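Local coordinates for putative aldehyde dehydrogenase (Burkholderia cenocepacia, PDB 4YWE), which probably oxidises aldehydes with NAD or NADP as electron acceptor and binds calcium and magnesium ions, at residues Glu27-Val32 with Thr211-Glu216; Pro49-Ala54 with Gly218-Arg223; Val265-Asp270 with Arg300-Pro305; Ile421-Arg424 with Arg428-Arg431. All blocks are in the same frame, centred on the assembly; numbering follows the deposited sequence.

Contact 1 of 4, residues Glu27-Val32 with Thr211-Glu216. With CA (calcium ion), chain K; EDO (1,2-ethanediol), chain I.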
# COMPACT_ATOMS: atom_id res chain seq x y z
N GLU A 27 28.88 -33.14 23.38
CA GLU A 27 28.72 -34.28 22.47
C GLU A 27 28.57 -33.80 21.03
O GLU A 27 28.23 -32.65 20.78
CB GLU A 27 27.53 -35.14 22.88
CG GLU A 27 27.76 -35.94 24.15
CD GLU A 27 26.65 -36.93 24.45
OE1 GLU A 27 26.93 -37.98 25.05
OE2 GLU A 27 25.49 -36.64 24.08
N THR A 28 28.83 -34.70 20.08
CA THR A 28 28.86 -34.33 18.67
C THR A 28 27.95 -35.19 17.79
O THR A 28 27.49 -36.25 18.21
CB THR A 28 30.29 -34.42 18.10
OG1 THR A 28 30.76 -35.76 18.21
CG2 THR A 28 31.23 -33.48 18.85
N ILE A 29 27.69 -34.70 16.58
CA ILE A 29 26.92 -35.43 15.58
C ILE A 29 27.74 -35.52 14.30
O ILE A 29 28.27 -34.52 13.83
CB ILE A 29 25.56 -34.75 15.32
CG1 ILE A 29 24.76 -34.62 16.62
CG2 ILE A 29 24.76 -35.53 14.28
CD1 ILE A 29 23.49 -33.81 16.47
N PRO A 30 27.85 -36.73 13.73
CA PRO A 30 28.62 -36.94 12.50
C PRO A 30 28.02 -36.24 11.28
O PRO A 30 26.80 -36.27 11.08
CB PRO A 30 28.59 -38.46 12.31
CG PRO A 30 28.28 -39.01 13.67
CD PRO A 30 27.37 -38.01 14.30
N VAL A 31 28.87 -35.62 10.47
CA VAL A 31 28.46 -35.01 9.21
C VAL A 31 28.83 -35.95 8.06
O VAL A 31 29.99 -36.31 7.90
CB VAL A 31 29.09 -33.63 9.01
CG1 VAL A 31 28.64 -33.03 7.69
CG2 VAL A 31 28.72 -32.71 10.17
N VAL A 32 27.84 -36.34 7.27
CA VAL A 32 28.04 -37.38 6.26
C VAL A 32 27.89 -36.85 4.84
O VAL A 32 26.92 -36.18 4.51
CB VAL A 32 27.07 -38.55 6.50
CG1 VAL A 32 27.17 -39.58 5.38
CG2 VAL A 32 27.34 -39.19 7.85
N THR A 211 23.31 -26.07 16.29
CA THR A 211 23.16 -27.34 15.59
C THR A 211 22.66 -28.41 16.54
O THR A 211 22.73 -28.24 17.75
CB THR A 211 24.49 -27.80 14.96
OG1 THR A 211 25.49 -27.91 15.99
CG2 THR A 211 24.97 -26.80 13.92
N GLY A 212 22.13 -29.50 15.99
CA GLY A 212 21.63 -30.59 16.81
C GLY A 212 20.43 -31.30 16.22
O GLY A 212 19.94 -30.94 15.15
N TYR A 213 19.96 -32.32 16.93
CA TYR A 213 18.81 -33.10 16.47
C TYR A 213 17.52 -32.30 16.63
O TYR A 213 17.41 -31.46 17.52
CB TYR A 213 18.71 -34.42 17.24
CG TYR A 213 19.83 -35.39 16.96
CD1 TYR A 213 20.01 -35.92 15.69
CD2 TYR A 213 20.70 -35.78 17.97
CE1 TYR A 213 21.03 -36.82 15.43
CE2 TYR A 213 21.73 -36.67 17.71
CZ TYR A 213 21.89 -37.19 16.44
OH TYR A 213 22.90 -38.08 16.19
N GLY A 214 16.56 -32.57 15.76
CA GLY A 214 15.26 -31.92 15.83
C GLY A 214 14.52 -32.22 17.12
O GLY A 214 13.90 -31.34 17.71
N HIS A 215 14.61 -33.47 17.57
CA HIS A 215 13.90 -33.91 18.77
C HIS A 215 14.62 -33.46 20.04
O HIS A 215 14.12 -33.68 21.14
CB HIS A 215 13.72 -35.43 18.77
CG HIS A 215 14.99 -36.19 18.99
ND1 HIS A 215 15.80 -36.60 17.95
CD2 HIS A 215 15.59 -36.61 20.13
CE1 HIS A 215 16.84 -37.25 18.44
NE2 HIS A 215 16.74 -37.27 19.76
N GLU A 216 15.78 -32.84 19.88
CA GLU A 216 16.52 -32.30 21.01
C GLU A 216 16.61 -30.78 20.93
O GLU A 216 15.88 -30.06 21.62
CB GLU A 216 17.92 -32.91 21.10
CG GLU A 216 17.93 -34.36 21.57
CD GLU A 216 19.33 -34.90 21.78
OE1 GLU A 216 20.27 -34.39 21.13
OE2 GLU A 216 19.50 -35.83 22.60
CA CA K . 25.39 -34.34 5.13
C1 EDO I . 15.87 -30.76 24.87
O1 EDO I . 14.97 -30.87 23.76
C2 EDO I . 17.19 -31.45 24.52
O2 EDO I . 18.08 -31.37 25.64
O HOH W 1 25.12 -35.32 7.47
O HOH W 2 23.96 -36.13 4.32

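Contact 2 of 4, residues Pro49-Ala54 with Gly218-Arg223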
# COMPACT_ATOMS: atom_id res chain seq x y z
N PRO A 49 20.21 -26.44 27.17
CA PRO A 49 21.02 -25.32 27.67
C PRO A 49 21.62 -24.46 26.56
O PRO A 49 21.74 -23.24 26.73
CB PRO A 49 22.13 -26.02 28.46
CG PRO A 49 21.53 -27.31 28.88
CD PRO A 49 20.66 -27.73 27.74
N ASP A 50 21.97 -25.08 25.44
CA ASP A 50 22.53 -24.35 24.30
C ASP A 50 21.50 -23.40 23.71
O ASP A 50 21.82 -22.28 23.33
CB ASP A 50 23.02 -25.33 23.24
CG ASP A 50 24.04 -26.31 23.78
OD1 ASP A 50 24.87 -25.91 24.62
OD2 ASP A 50 24.01 -27.49 23.36
N ILE A 51 20.25 -23.86 23.64
CA ILE A 51 19.16 -23.03 23.14
C ILE A 51 18.92 -21.86 24.09
O ILE A 51 18.68 -20.74 23.65
CB ILE A 51 17.87 -23.86 22.96
CG1 ILE A 51 18.04 -24.85 21.81
CG2 ILE A 51 16.67 -22.96 22.70
CD1 ILE A 51 18.24 -24.20 20.46
N GLU A 52 19.02 -22.13 25.39
CA GLU A 52 18.84 -21.10 26.41
C GLU A 52 19.83 -19.95 26.22
O GLU A 52 19.45 -18.78 26.30
CB GLU A 52 19.00 -21.70 27.81
CG GLU A 52 18.94 -20.68 28.94
CD GLU A 52 17.56 -20.06 29.09
OE1 GLU A 52 16.56 -20.76 28.82
OE2 GLU A 52 17.48 -18.87 29.46
N ARG A 53 21.08 -20.29 25.96
CA ARG A 53 22.12 -19.29 25.76
C ARG A 53 21.91 -18.52 24.45
O ARG A 53 22.19 -17.33 24.37
CB ARG A 53 23.51 -19.94 25.76
CG ARG A 53 23.82 -20.71 27.04
CD ARG A 53 25.21 -21.33 27.00
NE ARG A 53 25.40 -22.28 28.08
CZ ARG A 53 26.51 -23.00 28.25
NH1 ARG A 53 27.52 -22.88 27.40
NH2 ARG A 53 26.60 -23.85 29.26
N ALA A 54 21.42 -19.22 23.43
CA ALA A 54 21.16 -18.61 22.13
C ALA A 54 20.05 -17.57 22.22
O ALA A 54 20.16 -16.49 21.65
CB ALA A 54 20.81 -19.68 21.11
N GLY A 218 15.96 -28.79 18.27
CA GLY A 218 14.81 -28.24 17.58
C GLY A 218 13.59 -28.12 18.47
O GLY A 218 12.88 -27.11 18.43
N ALA A 219 13.36 -29.14 19.29
CA ALA A 219 12.24 -29.14 20.23
C ALA A 219 12.44 -28.08 21.31
O ALA A 219 11.49 -27.40 21.70
CB ALA A 219 12.08 -30.51 20.86
N ALA A 220 13.67 -27.93 21.77
CA ALA A 220 14.00 -26.96 22.82
C ALA A 220 13.71 -25.54 22.35
O ALA A 220 13.31 -24.69 23.14
CB ALA A 220 15.45 -27.10 23.24
N LEU A 221 13.91 -25.29 21.07
CA LEU A 221 13.62 -23.99 20.48
C LEU A 221 12.11 -23.75 20.50
O LEU A 221 11.65 -22.70 20.94
CB LEU A 221 14.17 -23.90 19.05
CG LEU A 221 14.05 -22.59 18.27
CD1 LEU A 221 15.20 -22.47 17.28
CD2 LEU A 221 12.72 -22.49 17.52
N ALA A 222 11.36 -24.73 20.02
CA ALA A 222 9.91 -24.61 19.90
C ALA A 222 9.22 -24.47 21.26
O ALA A 222 8.15 -23.88 21.36
CB ALA A 222 9.35 -25.81 19.15
N ARG A 223 9.85 -25.00 22.30
CA ARG A 223 9.30 -24.94 23.65
C ARG A 223 9.68 -23.66 24.39
O ARG A 223 9.04 -23.29 25.37
CB ARG A 223 9.75 -26.14 24.48
CG ARG A 223 9.30 -27.50 23.98
CD ARG A 223 9.77 -28.58 24.93
NE ARG A 223 9.71 -29.92 24.35
CZ ARG A 223 8.67 -30.74 24.45
NH1 ARG A 223 7.58 -30.35 25.11
NH2 ARG A 223 8.71 -31.94 23.89

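Contact 3 of 4, residues Val265-Asp270 with Arg300-Pro305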
# COMPACT_ATOMS: atom_id res chain seq x y z
N VAL A 265 -0.72 -29.63 -18.32
CA VAL A 265 -0.39 -29.43 -19.72
C VAL A 265 -1.59 -29.66 -20.63
O VAL A 265 -2.23 -30.72 -20.57
CB VAL A 265 0.78 -30.34 -20.15
CG1 VAL A 265 1.20 -30.02 -21.58
CG2 VAL A 265 1.95 -30.19 -19.20
N PHE A 266 -1.90 -28.67 -21.46
CA PHE A 266 -3.00 -28.78 -22.41
C PHE A 266 -2.49 -29.08 -23.82
O PHE A 266 -1.30 -28.96 -24.09
CB PHE A 266 -3.83 -27.50 -22.43
CG PHE A 266 -4.67 -27.31 -21.20
CD1 PHE A 266 -4.11 -26.79 -20.04
CD2 PHE A 266 -6.01 -27.65 -21.20
CE1 PHE A 266 -4.88 -26.62 -18.91
CE2 PHE A 266 -6.78 -27.48 -20.07
CZ PHE A 266 -6.22 -26.96 -18.92
N ALA A 267 -3.40 -29.47 -24.70
CA ALA A 267 -3.05 -29.89 -26.06
C ALA A 267 -2.45 -28.75 -26.89
O ALA A 267 -1.74 -28.99 -27.86
CB ALA A 267 -4.27 -30.47 -26.76
N ASP A 268 -2.75 -27.51 -26.50
CA ASP A 268 -2.28 -26.36 -27.26
C ASP A 268 -1.00 -25.77 -26.68
O ASP A 268 -0.60 -24.66 -27.04
CB ASP A 268 -3.37 -25.28 -27.30
CG ASP A 268 -3.61 -24.63 -25.95
OD1 ASP A 268 -3.32 -25.27 -24.91
OD2 ASP A 268 -4.10 -23.48 -25.92
N ALA A 269 -0.35 -26.51 -25.79
CA ALA A 269 0.85 -26.01 -25.12
C ALA A 269 2.10 -26.21 -25.97
O ALA A 269 2.14 -27.07 -26.84
CB ALA A 269 1.02 -26.69 -23.77
N ASP A 270 3.11 -25.38 -25.71
CA ASP A 270 4.40 -25.51 -26.37
C ASP A 270 5.20 -26.60 -25.67
O ASP A 270 5.89 -26.35 -24.67
CB ASP A 270 5.16 -24.17 -26.33
CG ASP A 270 6.35 -24.15 -27.27
OD1 ASP A 270 6.91 -25.22 -27.58
OD2 ASP A 270 6.74 -23.04 -27.70
N ARG A 300 -5.81 -35.34 -22.65
CA ARG A 300 -5.82 -36.64 -23.32
C ARG A 300 -5.22 -36.62 -24.73
O ARG A 300 -4.54 -37.56 -25.13
CB ARG A 300 -7.26 -37.17 -23.40
CG ARG A 300 -7.89 -37.47 -22.05
CD ARG A 300 -9.18 -38.26 -22.20
NE ARG A 300 -9.71 -38.69 -20.91
CZ ARG A 300 -10.80 -39.44 -20.77
NH1 ARG A 300 -11.48 -39.84 -21.84
NH2 ARG A 300 -11.21 -39.79 -19.56
N ALA A 301 -5.46 -35.54 -25.46
CA ALA A 301 -5.01 -35.42 -26.84
C ALA A 301 -3.50 -35.53 -26.98
O ALA A 301 -3.00 -36.05 -27.98
CB ALA A 301 -5.50 -34.11 -27.44
N VAL A 302 -2.76 -35.06 -25.98
CA VAL A 302 -1.31 -35.07 -26.05
C VAL A 302 -0.70 -35.87 -24.90
O VAL A 302 0.49 -35.74 -24.61
CB VAL A 302 -0.74 -33.63 -26.05
CG1 VAL A 302 -1.18 -32.90 -27.31
CG2 VAL A 302 -1.19 -32.88 -24.81
N TYR A 303 -1.51 -36.70 -24.25
CA TYR A 303 -1.04 -37.50 -23.12
C TYR A 303 0.06 -38.47 -23.54
O TYR A 303 1.17 -38.41 -23.02
CB TYR A 303 -2.21 -38.28 -22.49
CG TYR A 303 -1.78 -39.22 -21.39
CD1 TYR A 303 -1.22 -38.75 -20.21
CD2 TYR A 303 -1.96 -40.60 -21.52
CE1 TYR A 303 -0.83 -39.61 -19.20
CE2 TYR A 303 -1.57 -41.47 -20.52
CZ TYR A 303 -1.01 -40.97 -19.36
OH TYR A 303 -0.63 -41.83 -18.36
N GLU A 304 -0.24 -39.35 -24.48
CA GLU A 304 0.73 -40.33 -24.96
C GLU A 304 1.97 -39.71 -25.64
O GLU A 304 3.08 -40.17 -25.41
CB GLU A 304 0.06 -41.33 -25.91
CG GLU A 304 -1.04 -42.16 -25.27
CD GLU A 304 -0.51 -43.20 -24.31
OE1 GLU A 304 0.71 -43.48 -24.33
OE2 GLU A 304 -1.32 -43.75 -23.53
N PRO A 305 1.78 -38.67 -26.49
CA PRO A 305 2.99 -38.06 -27.05
C PRO A 305 3.92 -37.42 -26.01
O PRO A 305 5.13 -37.55 -26.13
CB PRO A 305 2.43 -36.99 -27.99
CG PRO A 305 1.10 -37.50 -28.38
CD PRO A 305 0.56 -38.17 -27.15

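Contact 4 of 4, residues Ile421-Arg424 with Arg428-Arg431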
# COMPACT_ATOMS: atom_id res chain seq x y z
N ILE A 421 0.97 -24.08 -15.05
CA ILE A 421 -0.01 -24.14 -16.13
C ILE A 421 0.68 -24.00 -17.49
O ILE A 421 1.37 -23.02 -17.74
CB ILE A 421 -1.08 -23.05 -15.98
CG1 ILE A 421 -1.86 -23.24 -14.67
CG2 ILE A 421 -2.03 -23.07 -17.17
CD1 ILE A 421 -2.87 -22.14 -14.40
N TRP A 422 0.49 -24.99 -18.36
CA TRP A 422 1.07 -24.94 -19.69
C TRP A 422 -0.02 -24.96 -20.76
O TRP A 422 -0.61 -26.01 -21.04
CB TRP A 422 2.05 -26.10 -19.90
CG TRP A 422 3.22 -26.05 -18.96
CD1 TRP A 422 3.30 -26.63 -17.73
CD2 TRP A 422 4.47 -25.39 -19.18
NE1 TRP A 422 4.53 -26.37 -17.17
CE2 TRP A 422 5.27 -25.61 -18.04
CE3 TRP A 422 5.00 -24.64 -20.23
CZ2 TRP A 422 6.56 -25.11 -17.92
CZ3 TRP A 422 6.29 -24.14 -20.11
CH2 TRP A 422 7.05 -24.37 -18.96
N THR A 423 -0.28 -23.80 -21.35
CA THR A 423 -1.27 -23.66 -22.42
C THR A 423 -1.09 -22.31 -23.11
O THR A 423 -0.55 -21.37 -22.53
CB THR A 423 -2.71 -23.77 -21.88
OG1 THR A 423 -3.64 -23.57 -22.95
CG2 THR A 423 -2.95 -22.73 -20.80
N ARG A 424 -1.54 -22.22 -24.36
CA ARG A 424 -1.42 -20.98 -25.12
C ARG A 424 -2.64 -20.08 -24.92
O ARG A 424 -2.56 -18.87 -25.13
CB ARG A 424 -1.24 -21.27 -26.61
CG ARG A 424 0.19 -21.62 -27.01
CD ARG A 424 0.29 -21.90 -28.50
NE ARG A 424 1.64 -22.29 -28.89
CZ ARG A 424 2.05 -23.55 -29.01
NH1 ARG A 424 1.21 -24.55 -28.76
NH2 ARG A 424 3.30 -23.81 -29.37
N ARG A 428 -7.87 -19.19 -20.57
CA ARG A 428 -7.72 -20.43 -19.82
C ARG A 428 -6.66 -20.30 -18.72
O ARG A 428 -6.84 -20.81 -17.62
CB ARG A 428 -7.37 -21.59 -20.76
CG ARG A 428 -7.04 -22.89 -20.06
CD ARG A 428 -6.61 -23.94 -21.06
NE ARG A 428 -7.73 -24.39 -21.89
CZ ARG A 428 -7.59 -24.98 -23.07
NH1 ARG A 428 -6.37 -25.19 -23.57
NH2 ARG A 428 -8.66 -25.36 -23.75
N GLN A 429 -5.57 -19.61 -19.04
CA GLN A 429 -4.48 -19.40 -18.08
C GLN A 429 -4.97 -18.74 -16.80
O GLN A 429 -4.77 -19.26 -15.70
CB GLN A 429 -3.38 -18.54 -18.71
CG GLN A 429 -2.61 -19.23 -19.82
CD GLN A 429 -1.82 -18.25 -20.67
OE1 GLN A 429 -1.76 -17.06 -20.37
NE2 GLN A 429 -1.20 -18.75 -21.74
N MET A 430 -5.62 -17.59 -16.94
CA MET A 430 -6.08 -16.82 -15.79
C MET A 430 -7.25 -17.51 -15.09
O MET A 430 -7.37 -17.45 -13.86
CB MET A 430 -6.48 -15.41 -16.21
CG MET A 430 -5.33 -14.61 -16.80
SD MET A 430 -3.88 -14.64 -15.74
CE MET A 430 -4.52 -13.87 -14.25
N ARG A 431 -8.12 -18.14 -15.87
CA ARG A 431 -9.29 -18.83 -15.33
C ARG A 431 -8.87 -19.97 -14.40
O ARG A 431 -9.45 -20.15 -13.33
CB ARG A 431 -10.16 -19.36 -16.47
CG ARG A 431 -11.50 -19.92 -16.04
CD ARG A 431 -12.44 -20.10 -17.23
NE ARG A 431 -11.87 -20.97 -18.26
CZ ARG A 431 -11.53 -20.57 -19.48
NH1 ARG A 431 -11.70 -19.30 -19.83
NH2 ARG A 431 -11.02 -21.43 -20.35
O HOH W 3 0.46 -18.15 -24.00

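Contact 1 of 4, residues Glu27-Val32 with Thr211-Glu216
I29, on strand 28-33, lies over the turn that leads into helix 214-223, and the backbones come closest between I29 CA and G212 CA, 7.3 Å apart. No hydrogen bond joins the segments. G212 runs nearly extended at a phi of 146°, and Y213 takes the N-cap position; its carbonyl accepts the amide of E216 in the first turn. The side-chain contact is one isoleucine on one tyrosine. I29 CD1 sits over a face of the Y213 ring, 3.6 Å from its centroid and 13° off the ring normal, a CH-pi contact. The same methyl reaches G212 CA at 3.7 Å. I29 CG1 is anti to the carbonyl carbon (chi1 -57°) and the chain continues extended, which carries CD1 out to the ring centre, while CG2 meets Y213 OH at 3.7 Å. The glycines G212 and G214 in this turn resemble the glycine-rich turn of Rossmann-type folds, consistent with the dinucleotide-binding domain of this family. E216 OE1 lies at the ring edge, in its plane, and E216 OE2 forms a salt bridge with R45. I29 also packs on I43 of the partner strand. At the far end of the strand, V32 O binds the calcium ion at 2.5 Å, with D99 O, D185 O and two waters among its other ligands; one water also accepts a hydrogen bond from V32 N.

Contact 2 of 4, residues Pro49-Ala54 with Gly218-Arg223
I51 of helix 48-63 packs against A220 and L221 of helix 214-223, and the contact between P49-A54 and G218-R223 is carried by apolar side chains. The CA atoms of I51 and L221 are 6.2 Å apart, near enough for a side chain to reach the opposing backbone. Methyl and methylene contacts come first: I51 CG1 meets A220 CB at 3.7 Å, and I51 CD1 stands 4.3 Å from L221 CB. Side chain meets backbone through the other branch. I51 CG2, placed anti to the backbone N by a chi1 of -69°, lies 3.9 Å from L221 CA and also touches the carbonyl O of A220, so each branch of the isoleucine touches both residues. Backbone hydrogen bonds stay within each helix, as from A54 N to D50 O and from A222 N to G218 O. Outside the pair, I51 and A54 both pack on V210, and A54 and L221 both lie on V179, placing both helices against strand 177-182 of the sheet that, as in other aldehyde dehydrogenases, probably belongs to the dinucleotide-binding domain. With no polar bond across it, the contact depends on shape and burial, and the small A220 is consistent with the close approach of the helices at I51.

Contact 3 of 4, residues Val265-Asp270 with Arg300-Pro305
A267 and V302 form the tight part of this contact, their CA atoms 5.5 Å apart. Both methyls of V302 press on the backbone of A267: CG2 lies 3.7 Å from A267 CA and CG1 3.8 Å from the same atom. The chi1 of -64° sets CG1 anti to the carbonyl carbon and CG2 between the backbone N and carbonyl carbon, which turns the two branches together onto A267. CG2 also reaches F266 O, at 4.0 Å. That carbonyl is already engaged, since it accepts the amide of A269 and closes a type I beta turn from F266 to A269; the valine therefore packs on a turn held by its own hydrogen bond. V302 takes the N-cap position of helix 303-315.

Toward solvent the packing thins. A267 CB still meets V302 CG1, at 4.0 Å, but A301 adds a single meeting of methyls, its CB with A267 CB at 3.9 Å. A301 is exposed; R300 points away, and E304 forms a salt bridge with R377. No hydrogen bond crosses between the segments.

On the inner side F266 points away from V302 and packs on R428 and L432 of helix 426-435, with its ring edge-to-face to that of F400. A267 N is hydrogen-bonded to E299 OE1, just ahead of R300-P305. Strands 261-265 and 293-299 are parallel neighbours in the sheet, so the contact joins the turn leaving one to the start of the helix following the other: V265 pairs with L297 and E299, and the chain continues from the turn into helix 271-283.

Contact 4 of 4, residues Ile421-Arg424 with Arg428-Arg431
Q429 and T423 carry most of this contact, which ties the end of strand 418-422 to helix 426-435 within a beta-alpha-beta unit completed by strand 440-443. The Q429 chain, extended beyond CG, crosses the T423 side chain and brings its amide to the strand end. NE2 donates to T423 O at 2.8 Å with an N-H...O angle of 152°. The acceptor lies close to the amide plane of Q429, but the donor stands 35° above the carbonyl plane of T423. T423 CG2 also packs on Q429 CG at 3.7 Å. The third residue is R428, whose CD lies 3.5 Å from T423 OG1. A bend at chi3 (-70°) turns its guanidinium so that NH1 stands 3.2 Å from T423 OG1, the hydroxyl near the guanidinium plane. The main polar partner of R428 is E403, which bridges to both R428 and R431, while T423 OG1 is hydrogen-bonded to D268 OD1. I421 adds its CD1 methyl, against Q429 O. R424 makes backbone hydrogen bonds with a second subunit, and Q429 packs there on G426 of that subunit. A water accepts from Q429 NE2 at 2.9 Å and donates weakly to R424 O.

Contacts 1 and 2 share helix 214-223 and lie on the opposite side of the chain's centre from contacts 3 and 4; contacts 1 and 3 are about 47 Å apart between centres. The first two are buried and apolar, each built on one isoleucine, and meet where Y213 O probably accepts a hydrogen bond from G218 N. Contacts 3 and 4 use neighbouring strands of one mixed sheet and touch directly: D268 of the turn in contact 3 meets T423 and R424 of contact 4. Contact 3 is partly buried and held across by van der Waals packing, with no hydrogen bond between its segments, whereas buried contact 4 is polar and reaches other subunits. Calcium is bound at contact 1.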